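Local coordinates for protein M157 (PDB 2NYK) that acts as a viral MHC class I-like ligand for Ly49 natural killer cell receptors, at residues Val123-Lys131 with Glu147-Ser155; Gly235-Val243 with Lys250-Gln258. The protein carries 1 engineered substitution. One frame throughout, in Å; residues are numbered along the deposited sequence.

Following the chain from the N terminus, contact 1 comes first: strand 122-128, an outermost strand of the seven-stranded antiparallel sheet, runs into a loop that meets helix 148-154, closing a 15-residue connection, 132-146, none of it modelled. After helix 157-173 the chain enters the eight-stranded sheet, where contact 2 pairs strands 241-245 and 249-253 in a hairpin and carries on into the segments flanking it. The two contacts follow in series, neither nesting nor crossing, their centres about 46 Å apart. Contact 1 ties helix to sheet edge in the MHC-like platform; contact 2 joins neighbouring strands of the C-terminal beta domain, probably the counterpart of the immunoglobulin-like alpha3 domain of MHC class I.

Contact 1. Residues Val123-Lys131 with Glu147-Ser155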
loop_
_atom_site.group_PDB
_atom_site.type_symbol
_atom_site.label_atom_id
_atom_site.label_comp_id
_atom_site.label_asym_id
_atom_site.label_seq_id
_atom_site.Cartn_x
_atom_site.Cartn_y
_atom_site.Cartn_z
ATOM N N VAL A 123 15.599 -11.773 -8.197
ATOM C CA VAL A 123 16.466 -10.789 -8.854
ATOM C C VAL A 123 16.066 -9.382 -8.399
ATOM O O VAL A 123 14.883 -9.102 -8.162
ATOM C CB VAL A 123 16.409 -10.877 -10.409
ATOM C CG1 VAL A 123 17.461 -9.967 -11.062
ATOM C CG2 VAL A 123 16.583 -12.306 -10.900
ATOM N N ALA A 124 17.062 -8.512 -8.257
ATOM C CA ALA A 124 16.837 -7.111 -7.905
ATOM C C ALA A 124 17.769 -6.193 -8.715
ATOM O O ALA A 124 18.997 -6.363 -8.672
ATOM C CB ALA A 124 17.032 -6.919 -6.416
ATOM N N TYR A 125 17.178 -5.281 -9.500
ATOM C CA TYR A 125 17.913 -4.218 -10.203
ATOM C C TYR A 125 17.633 -2.971 -9.412
ATOM O O TYR A 125 16.530 -2.438 -9.488
ATOM C CB TYR A 125 17.398 -4.001 -11.629
ATOM C CG TYR A 125 17.333 -5.236 -12.495
ATOM C CD1 TYR A 125 18.491 -5.876 -12.908
ATOM C CD2 TYR A 125 16.113 -5.741 -12.935
ATOM C CE1 TYR A 125 18.444 -7.019 -13.704
ATOM C CE2 TYR A 125 16.050 -6.894 -13.730
ATOM C CZ TYR A 125 17.222 -7.525 -14.110
ATOM O OH TYR A 125 17.190 -8.653 -14.905
ATOM N N THR A 126 18.605 -2.507 -8.642
ATOM C CA THR A 126 18.397 -1.338 -7.807
ATOM C C THR A 126 18.933 -0.084 -8.479
ATOM O O THR A 126 19.808 -0.165 -9.328
ATOM C CB THR A 126 19.059 -1.500 -6.420
ATOM O OG1 THR A 126 20.478 -1.624 -6.587
ATOM C CG2 THR A 126 18.522 -2.737 -5.709
ATOM N N GLY A 127 18.382 1.069 -8.104
ATOM C CA GLY A 127 18.886 2.366 -8.566
ATOM C C GLY A 127 18.693 2.651 -10.050
ATOM O O GLY A 127 19.452 3.418 -10.619
ATOM N N GLN A 128 17.693 2.019 -10.682
ATOM C CA GLN A 128 17.345 2.290 -12.092
ATOM C C GLN A 128 16.792 3.708 -12.221
ATOM O O GLN A 128 15.976 4.143 -11.402
ATOM C CB GLN A 128 16.287 1.318 -12.625
ATOM C CG GLN A 128 16.581 -0.161 -12.459
ATOM C CD GLN A 128 17.765 -0.605 -13.255
ATOM O OE1 GLN A 128 18.918 -0.352 -12.880
ATOM N NE2 GLN A 128 17.501 -1.272 -14.378
ATOM N N THR A 129 17.237 4.423 -13.246
ATOM C CA THR A 129 16.819 5.814 -13.442
ATOM C C THR A 129 16.073 5.959 -14.770
ATOM O O THR A 129 15.484 7.005 -15.059
ATOM C CB THR A 129 18.023 6.766 -13.387
ATOM O OG1 THR A 129 19.023 6.305 -14.302
ATOM C CG2 THR A 129 18.625 6.808 -11.983
ATOM N N GLY A 130 16.085 4.889 -15.565
ATOM C CA GLY A 130 15.491 4.892 -16.904
ATOM C C GLY A 130 16.097 5.899 -17.880
ATOM O O GLY A 130 15.394 6.422 -18.758
ATOM N N LYS A 131 17.394 6.173 -17.730
ATOM C CA LYS A 131 18.093 7.136 -18.597
ATOM C C LYS A 131 19.261 6.491 -19.340
ATOM O O LYS A 131 19.120 6.109 -20.506
ATOM C CB LYS A 131 18.572 8.363 -17.808
ATOM C CG LYS A 131 19.528 8.043 -16.648
ATOM C CD LYS A 131 20.059 9.293 -15.937
ATOM C CE LYS A 131 18.996 9.977 -15.071
ATOM N NZ LYS A 131 17.939 10.658 -15.890
ATOM N N GLU A 147 15.775 -2.276 -17.927
ATOM C CA GLU A 147 15.972 -0.812 -17.853
ATOM C C GLU A 147 14.867 -0.021 -18.580
ATOM O O GLU A 147 14.611 1.156 -18.279
ATOM C CB GLU A 147 17.364 -0.417 -18.380
ATOM C CG GLU A 147 17.790 1.057 -18.149
ATOM C CD GLU A 147 17.703 1.507 -16.689
ATOM O OE1 GLU A 147 16.580 1.818 -16.239
ATOM O OE2 GLU A 147 18.754 1.572 -15.996
ATOM N N ILE A 148 14.210 -0.685 -19.525
ATOM C CA ILE A 148 13.164 -0.052 -20.322
ATOM C C ILE A 148 11.964 0.288 -19.442
ATOM O O ILE A 148 11.376 1.371 -19.587
ATOM C CB ILE A 148 12.713 -0.956 -21.501
ATOM C CG1 ILE A 148 13.930 -1.499 -22.267
ATOM C CG2 ILE A 148 11.791 -0.182 -22.456
ATOM C CD1 ILE A 148 14.541 -2.776 -21.654
ATOM N N GLY A 149 11.617 -0.642 -18.535
ATOM C CA GLY A 149 10.474 -0.484 -17.635
ATOM C C GLY A 149 10.500 0.855 -16.946
ATOM O O GLY A 149 9.554 1.629 -17.056
ATOM N N THR A 150 11.602 1.147 -16.254
ATOM C CA THR A 150 11.748 2.426 -15.557
ATOM C C THR A 150 11.662 3.621 -16.524
ATOM O O THR A 150 11.159 4.702 -16.153
ATOM C CB THR A 150 13.065 2.456 -14.748
ATOM O OG1 THR A 150 13.052 1.387 -13.780
ATOM C CG2 THR A 150 13.244 3.799 -14.026
ATOM N N TYR A 151 12.149 3.430 -17.756
ATOM C CA TYR A 151 12.090 4.472 -18.790
ATOM C C TYR A 151 10.652 4.993 -18.985
ATOM O O TYR A 151 10.430 6.192 -18.970
ATOM C CB TYR A 151 12.692 3.965 -20.120
ATOM C CG TYR A 151 12.282 4.807 -21.314
ATOM C CD1 TYR A 151 12.907 6.035 -21.583
ATOM C CD2 TYR A 151 11.244 4.393 -22.150
ATOM C CE1 TYR A 151 12.518 6.822 -22.681
ATOM C CE2 TYR A 151 10.842 5.176 -23.240
ATOM C CZ TYR A 151 11.481 6.382 -23.499
ATOM O OH TYR A 151 11.069 7.135 -24.585
ATOM N N MET A 152 9.696 4.077 -19.142
ATOM C CA MET A 152 8.280 4.409 -19.292
ATOM C C MET A 152 7.740 5.212 -18.118
ATOM O O MET A 152 7.003 6.175 -18.300
ATOM C CB MET A 152 7.440 3.150 -19.512
ATOM C CG MET A 152 5.914 3.424 -19.621
ATOM S SD MET A 152 4.885 2.048 -20.224
ATOM C CE MET A 152 4.717 2.437 -21.952
ATOM N N ILE A 153 8.074 4.792 -16.902
ATOM C CA ILE A 153 7.692 5.549 -15.718
ATOM C C ILE A 153 8.347 6.948 -15.733
ATOM O O ILE A 153 7.669 7.966 -15.559
ATOM C CB ILE A 153 8.057 4.752 -14.437
ATOM C CG1 ILE A 153 7.216 3.459 -14.372
ATOM C CG2 ILE A 153 7.839 5.630 -13.187
ATOM C CD1 ILE A 153 7.806 2.447 -13.460
ATOM N N LYS A 154 9.664 6.979 -15.944
ATOM C CA LYS A 154 10.427 8.217 -16.022
ATOM C C LYS A 154 9.810 9.191 -17.029
ATOM O O LYS A 154 9.611 10.372 -16.728
ATOM C CB LYS A 154 11.886 7.914 -16.400
ATOM C CG LYS A 154 12.746 9.165 -16.657
ATOM C CD LYS A 154 12.802 10.063 -15.414
ATOM C CE LYS A 154 13.419 11.433 -15.740
ATOM N NZ LYS A 154 14.901 11.319 -15.931
ATOM N N SER A 155 9.479 8.683 -18.213
ATOM C CA SER A 155 8.921 9.505 -19.282
ATOM C C SER A 155 7.559 10.112 -18.966
ATOM O O SER A 155 7.107 11.001 -19.675
ATOM C CB SER A 155 8.824 8.687 -20.559
ATOM O OG SER A 155 10.074 8.101 -20.847
#
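Thr129 and Gly130, just past the edge strand 122-128, lie against the helix 148-154, joining sheet and helix in the helix-on-sheet platform of an MHC class I-like fold. The CA atoms come nearest at Gly130 and Tyr151, 3.9 Å apart. With no side chain and a positive phi, Gly130 fits against the helix where a CB would collide with Tyr151 N.

Van der Waals contacts centre on Thr150. Its CG2, anti to the backbone N, reaches Gly130 N at 3.4 Å and the carbonyl carbon of Thr129, while its OG1 meets Gln128 CB. The Thr150 side chain also touches Cys112 and Val114 of strand 109-118. From Lys154, CB and CG rest near Thr129 O.

Polar contacts are few. Glu147, bent at chi2 (54°), turns its carboxylate back so that OE1 accepts a weak hydrogen bond from Gly130 N (3.2 Å, 130° at the hydrogen). The amide of Gln128 lies almost parallel to this carboxylate, their planes 16° apart.

Two ammonium groups, both donors, also come together, which is probably unfavourable although Lys154 has a weak, long ion pair with Asp109: Lys131 NZ lies 3.1 Å from Lys154 NZ.

Contact 2. Residues Gly235-Val243 with Lys250-Gln258; sequences GSHAQRCYV and KGVVTPPSQ
Lys250, near the start of the second strand of an antiparallel beta hairpin, places its CA against Val243 O, and its extended side chain brings CE to 3.9 Å from Tyr242 CD2. Gly251 forms a hydrogen-bonded pair with Val243: each backbone N donates to the other's carbonyl, both bonds 2.9 Å long.

At the non-hydrogen-bonded pair, Val252 lies alongside Tyr242 and points the same way. Its CG1, anti to the backbone N (chi1 -167°), sits over one ring face, displaced toward the rim, in a CH-pi contact 4.3 Å from the centroid; CG2 instead meets the ring atom CE2 at 3.4 Å. Val253 restores hydrogen-bonded pairing, its N and O bonded to Cys241 O and N in the carbonyl planes, with N-H angles of 167° and 169°.

Beyond the strand, the Thr254 side chain lies alongside that of Arg240, pointing the same way, with Arg240 CG against Thr254 CB. Its OG1 is placed 2.4 Å from Gln239 O, nominally a donor to it but too close for the exact geometry to be trusted. Pro255, after a cis peptide bond, packs its CA near the same carbonyl. Pro256 then brings CD to within 3.4 Å of Gln239 O, its ring crossing the Gln239 side chain at about a right angle.

The hairpin is flanked by strands 204-208 and 262-267; Cys241 is disulfide-bonded to Cys194, and Val253 packs on Val182 and Phe184 of strand 181-186.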
loop_
_atom_site.group_PDB
_atom_site.type_symbol
_atom_site.label_atom_id
_atom_site.label_comp_id
_atom_site.label_asym_id
_atom_site.label_seq_id
_atom_site.Cartn_x
_atom_site.Cartn_y
_atom_site.Cartn_z
ATOM N N GLY A 235 -8.920 -14.136 28.292
ATOM C CA GLY A 235 -8.428 -14.240 29.665
ATOM C C GLY A 235 -7.341 -13.221 29.964
ATOM O O GLY A 235 -6.514 -13.425 30.858
ATOM N N SER A 236 -7.336 -12.133 29.195
ATOM C CA SER A 236 -6.437 -11.006 29.429
ATOM C C SER A 236 -7.149 -9.883 30.175
ATOM O O SER A 236 -8.361 -9.626 29.931
ATOM C CB SER A 236 -5.893 -10.470 28.104
ATOM O OG SER A 236 -5.281 -9.186 28.262
ATOM N N HIS A 237 -6.381 -9.217 31.073
ATOM C CA HIS A 237 -6.884 -8.019 31.744
ATOM C C HIS A 237 -5.986 -6.829 31.411
ATOM O O HIS A 237 -5.767 -5.943 32.247
ATOM C CB HIS A 237 -6.960 -8.244 33.266
ATOM N N ALA A 238 -5.477 -6.825 30.177
ATOM C CA ALA A 238 -4.607 -5.761 29.677
ATOM C C ALA A 238 -5.321 -4.419 29.730
ATOM O O ALA A 238 -6.518 -4.314 29.399
ATOM C CB ALA A 238 -4.136 -6.069 28.250
ATOM N N GLN A 239 -4.585 -3.395 30.152
ATOM C CA GLN A 239 -5.191 -2.094 30.447
ATOM C C GLN A 239 -4.887 -1.036 29.392
ATOM O O GLN A 239 -5.453 0.057 29.439
ATOM C CB GLN A 239 -4.783 -1.598 31.850
ATOM C CG GLN A 239 -5.269 -2.478 33.007
ATOM C CD GLN A 239 -6.788 -2.582 33.077
ATOM O OE1 GLN A 239 -7.486 -1.597 33.365
ATOM N NE2 GLN A 239 -7.307 -3.782 32.816
ATOM N N ARG A 240 -3.996 -1.368 28.454
ATOM C CA ARG A 240 -3.562 -0.443 27.407
ATOM C C ARG A 240 -3.521 -1.110 26.026
ATOM O O ARG A 240 -3.089 -2.254 25.885
ATOM C CB ARG A 240 -2.183 0.133 27.731
ATOM C CG ARG A 240 -2.161 1.142 28.865
ATOM C CD ARG A 240 -0.962 0.923 29.755
ATOM N NE ARG A 240 -0.998 -0.417 30.338
ATOM C CZ ARG A 240 -0.106 -0.911 31.200
ATOM N NH1 ARG A 240 0.932 -0.179 31.614
ATOM N NH2 ARG A 240 -0.258 -2.151 31.652
ATOM N N CYS A 241 -4.009 -0.380 25.025
ATOM C CA CYS A 241 -3.890 -0.778 23.618
ATOM C C CYS A 241 -3.017 0.264 22.940
ATOM O O CYS A 241 -3.329 1.453 22.953
ATOM C CB CYS A 241 -5.261 -0.857 22.943
ATOM S SG CYS A 241 -5.177 -1.280 21.183
ATOM N N TYR A 242 -1.900 -0.194 22.402
ATOM C CA TYR A 242 -0.934 0.659 21.719
ATOM C C TYR A 242 -1.099 0.568 20.201
ATOM O O TYR A 242 -1.349 -0.503 19.639
ATOM C CB TYR A 242 0.498 0.262 22.089
ATOM C CG TYR A 242 0.812 0.429 23.563
ATOM C CD1 TYR A 242 0.447 -0.554 24.485
ATOM C CD2 TYR A 242 1.466 1.568 24.032
ATOM C CE1 TYR A 242 0.729 -0.414 25.844
ATOM C CE2 TYR A 242 1.755 1.723 25.399
ATOM C CZ TYR A 242 1.381 0.724 26.295
ATOM O OH TYR A 242 1.649 0.852 27.637
ATOM N N VAL A 243 -0.948 1.715 19.559
ATOM C CA VAL A 243 -0.996 1.794 18.121
ATOM C C VAL A 243 0.274 2.456 17.649
ATOM O O VAL A 243 0.540 3.595 17.986
ATOM C CB VAL A 243 -2.194 2.616 17.638
ATOM C CG1 VAL A 243 -2.215 2.651 16.119
ATOM C CG2 VAL A 243 -3.505 2.058 18.207
ATOM N N LYS A 250 3.423 6.740 17.936
ATOM C CA LYS A 250 2.894 5.712 18.839
ATOM C C LYS A 250 1.898 6.346 19.792
ATOM O O LYS A 250 2.156 7.406 20.350
ATOM C CB LYS A 250 4.021 5.016 19.604
ATOM C CG LYS A 250 3.609 3.702 20.248
ATOM C CD LYS A 250 4.815 2.872 20.697
ATOM C CE LYS A 250 4.341 1.641 21.449
ATOM N NZ LYS A 250 5.451 0.686 21.733
ATOM N N GLY A 251 0.739 5.717 19.947
ATOM C CA GLY A 251 -0.304 6.253 20.814
ATOM C C GLY A 251 -0.909 5.149 21.643
ATOM O O GLY A 251 -0.710 3.968 21.349
ATOM N N VAL A 252 -1.659 5.532 22.669
ATOM C CA VAL A 252 -2.285 4.575 23.579
ATOM C C VAL A 252 -3.765 4.878 23.764
ATOM O O VAL A 252 -4.173 6.029 23.785
ATOM C CB VAL A 252 -1.608 4.576 24.972
ATOM C CG1 VAL A 252 -2.042 3.367 25.784
ATOM C CG2 VAL A 252 -0.116 4.546 24.818
ATOM N N VAL A 253 -4.551 3.816 23.887
ATOM C CA VAL A 253 -5.932 3.904 24.314
ATOM C C VAL A 253 -6.051 3.098 25.603
ATOM O O VAL A 253 -5.688 1.907 25.663
ATOM C CB VAL A 253 -6.913 3.414 23.234
ATOM C CG1 VAL A 253 -8.334 3.325 23.788
ATOM C CG2 VAL A 253 -6.875 4.371 22.026
ATOM N N THR A 254 -6.542 3.783 26.636
ATOM C CA THR A 254 -6.645 3.219 27.981
ATOM C C THR A 254 -7.576 4.079 28.846
ATOM O O THR A 254 -7.607 5.309 28.696
ATOM C CB THR A 254 -5.247 3.067 28.654
ATOM O OG1 THR A 254 -5.393 2.441 29.943
ATOM C CG2 THR A 254 -4.527 4.426 28.787
ATOM N N PRO A 255 -8.355 3.437 29.738
ATOM C CA PRO A 255 -8.510 1.995 29.956
ATOM C C PRO A 255 -9.574 1.369 29.035
ATOM O O PRO A 255 -10.305 2.104 28.362
ATOM C CB PRO A 255 -8.968 1.935 31.417
ATOM C CG PRO A 255 -9.831 3.138 31.550
ATOM C CD PRO A 255 -9.187 4.219 30.691
ATOM N N PRO A 256 -9.657 0.018 28.999
ATOM C CA PRO A 256 -10.753 -0.660 28.283
ATOM C C PRO A 256 -12.157 -0.282 28.785
ATOM O O PRO A 256 -12.414 -0.243 29.996
ATOM C CB PRO A 256 -10.490 -2.164 28.524
ATOM C CG PRO A 256 -9.553 -2.181 29.734
ATOM C CD PRO A 256 -8.711 -0.947 29.609
ATOM N N SER A 257 -13.043 0.003 27.836
ATOM C CA SER A 257 -14.444 0.260 28.111
ATOM C C SER A 257 -15.193 -1.049 28.389
ATOM O O SER A 257 -14.620 -2.139 28.291
ATOM C CB SER A 257 -15.070 0.985 26.918
ATOM O OG SER A 257 -16.477 1.121 27.092
ATOM N N GLN A 258 -16.467 -0.937 28.764
ATOM C CA GLN A 258 -17.319 -2.121 28.839
ATOM C C GLN A 258 -18.076 -2.247 27.517
ATOM O O GLN A 258 -18.617 -3.323 27.177
ATOM C CB GLN A 258 -18.297 -2.028 30.035
#